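Local coordinates for extracellular solute-binding protein, family 5 (Chelativorans sp., PDB 6WM6) that binds EDTA in the periplasm, probably delivering this and related aminopolycarboxylates to an ABC transporter for uptake, at residues 212-217 against 222-227. Sequence-based numbering, arbitrary orientation.
Sequences NEVPAW and YMVESF
Val214 pushes both of its methyls at strand 222-228. CG1, set anti to the backbone N (chi1 -178°), meets Val224 CG1 at 3.7 Å, the two valines crossing at about a right angle, while Val214 CG2 comes obliquely onto the ring of Phe227, 3.8 Å from its CD2. One residue on, the carbonyl of Pro215 rests against Val224, its O 3.6 Å from Val224 CB. At the other end the Met223 chain bends at its last torsion (chi3 -54°) and brings CE within 3.6 Å of Ala216 O.

Between the backbones, two waters do the bridging that direct bonds do not. One accepts from Val224 N at 2.8 Å and donates to Pro215 O and Trp217 O, tying three backbone groups together. The second donates to Ala216 O and, at 2.6 Å, to Val224 O.

Pro215 CB lies 3.6 Å above the plane of the Trp217 indole, offset toward the rim, and Trp61 packs on Pro215 and meets the Phe227 ring edge-to-face. The loop leaving helix 202-212 runs along strand 222-228, outermost in a mixed sheet; the strand's other edge pairs antiparallel with strand 232-237, the ladder broken by a classic beta bulge where Glu225 and Ser226 face Thr234.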
# COMPACT_ATOMS: atom_id res chain seq x y z
N ASN A 212 16.41 7.80 12.75
CA ASN A 212 16.08 8.38 14.04
C ASN A 212 16.09 9.90 14.05
O ASN A 212 15.40 10.49 14.89
CB ASN A 212 17.05 7.89 15.12
CG ASN A 212 17.02 6.39 15.28
OD1 ASN A 212 16.00 5.74 15.06
ND2 ASN A 212 18.16 5.82 15.67
N GLU A 213 16.88 10.54 13.20
CA GLU A 213 17.01 11.98 13.24
C GLU A 213 15.94 12.66 12.40
O GLU A 213 15.59 12.18 11.32
CB GLU A 213 18.38 12.42 12.73
CG GLU A 213 19.57 11.87 13.52
CD GLU A 213 19.51 12.24 14.99
OE1 GLU A 213 19.63 11.33 15.83
OE2 GLU A 213 19.32 13.44 15.29
N VAL A 214 15.44 13.78 12.89
CA VAL A 214 14.57 14.62 12.06
C VAL A 214 15.41 15.13 10.90
O VAL A 214 16.51 15.69 11.13
CB VAL A 214 14.01 15.79 12.89
CG1 VAL A 214 13.07 16.64 12.03
CG2 VAL A 214 13.27 15.27 14.12
N PRO A 215 14.98 14.96 9.66
CA PRO A 215 15.88 15.31 8.54
C PRO A 215 16.03 16.82 8.44
O PRO A 215 15.04 17.55 8.41
CB PRO A 215 15.18 14.72 7.32
CG PRO A 215 13.73 14.54 7.75
CD PRO A 215 13.77 14.26 9.21
N ALA A 216 17.29 17.27 8.35
CA ALA A 216 17.61 18.68 8.12
C ALA A 216 17.77 18.99 6.63
O ALA A 216 17.78 20.17 6.26
CB ALA A 216 18.89 19.05 8.87
N TRP A 217 17.84 17.97 5.80
CA TRP A 217 18.11 18.07 4.37
C TRP A 217 16.84 17.86 3.57
O TRP A 217 15.81 17.41 4.08
CB TRP A 217 19.14 16.97 4.00
CG TRP A 217 18.72 15.62 4.54
CD1 TRP A 217 19.14 15.05 5.71
CD2 TRP A 217 17.77 14.72 3.98
NE1 TRP A 217 18.52 13.85 5.90
CE2 TRP A 217 17.68 13.61 4.85
CE3 TRP A 217 17.01 14.71 2.80
CZ2 TRP A 217 16.83 12.52 4.59
CZ3 TRP A 217 16.16 13.62 2.55
CH2 TRP A 217 16.10 12.55 3.44
N TYR A 222 9.97 21.00 -0.31
CA TYR A 222 9.86 21.45 1.07
C TYR A 222 10.98 20.83 1.91
O TYR A 222 11.64 19.88 1.49
CB TYR A 222 8.46 21.10 1.64
CG TYR A 222 7.36 21.96 1.03
CD1 TYR A 222 7.09 23.22 1.51
CD2 TYR A 222 6.59 21.48 -0.02
CE1 TYR A 222 6.12 24.01 0.95
CE2 TYR A 222 5.59 22.26 -0.58
CZ TYR A 222 5.37 23.52 -0.09
OH TYR A 222 4.40 24.35 -0.64
N MET A 223 11.18 21.39 3.10
CA MET A 223 12.15 20.86 4.05
C MET A 223 11.62 21.09 5.45
O MET A 223 10.84 22.02 5.67
CB MET A 223 13.52 21.51 3.84
CG MET A 223 13.59 22.99 4.18
SD MET A 223 15.10 23.77 3.54
CE MET A 223 16.38 22.72 4.21
N VAL A 224 12.05 20.27 6.40
CA VAL A 224 11.54 20.37 7.76
C VAL A 224 12.14 21.57 8.47
O VAL A 224 13.38 21.73 8.54
CB VAL A 224 11.81 19.07 8.53
CG1 VAL A 224 11.29 19.20 9.99
CG2 VAL A 224 11.15 17.90 7.86
N GLU A 225 11.28 22.44 8.99
CA GLU A 225 11.66 23.53 9.88
C GLU A 225 11.68 23.09 11.34
O GLU A 225 12.60 23.48 12.08
CB GLU A 225 10.70 24.71 9.70
CG GLU A 225 11.03 25.92 10.57
CD GLU A 225 10.03 27.05 10.39
OE1 GLU A 225 8.86 26.90 10.81
OE2 GLU A 225 10.41 28.10 9.82
N SER A 226 10.68 22.33 11.78
CA SER A 226 10.62 21.87 13.16
C SER A 226 9.75 20.63 13.27
O SER A 226 8.91 20.35 12.41
CB SER A 226 10.07 22.95 14.10
OG SER A 226 8.72 23.24 13.78
N PHE A 227 9.96 19.89 14.35
CA PHE A 227 9.16 18.73 14.69
C PHE A 227 8.85 18.77 16.18
O PHE A 227 9.77 18.78 17.01
CB PHE A 227 9.88 17.43 14.36
CG PHE A 227 9.14 16.20 14.76
CD1 PHE A 227 7.83 15.99 14.33
CD2 PHE A 227 9.74 15.23 15.56
CE1 PHE A 227 7.14 14.85 14.70
CE2 PHE A 227 9.06 14.09 15.91
CZ PHE A 227 7.76 13.89 15.48
O HOH W 1 14.07 18.34 5.90
O HOH W 2 15.75 21.75 7.36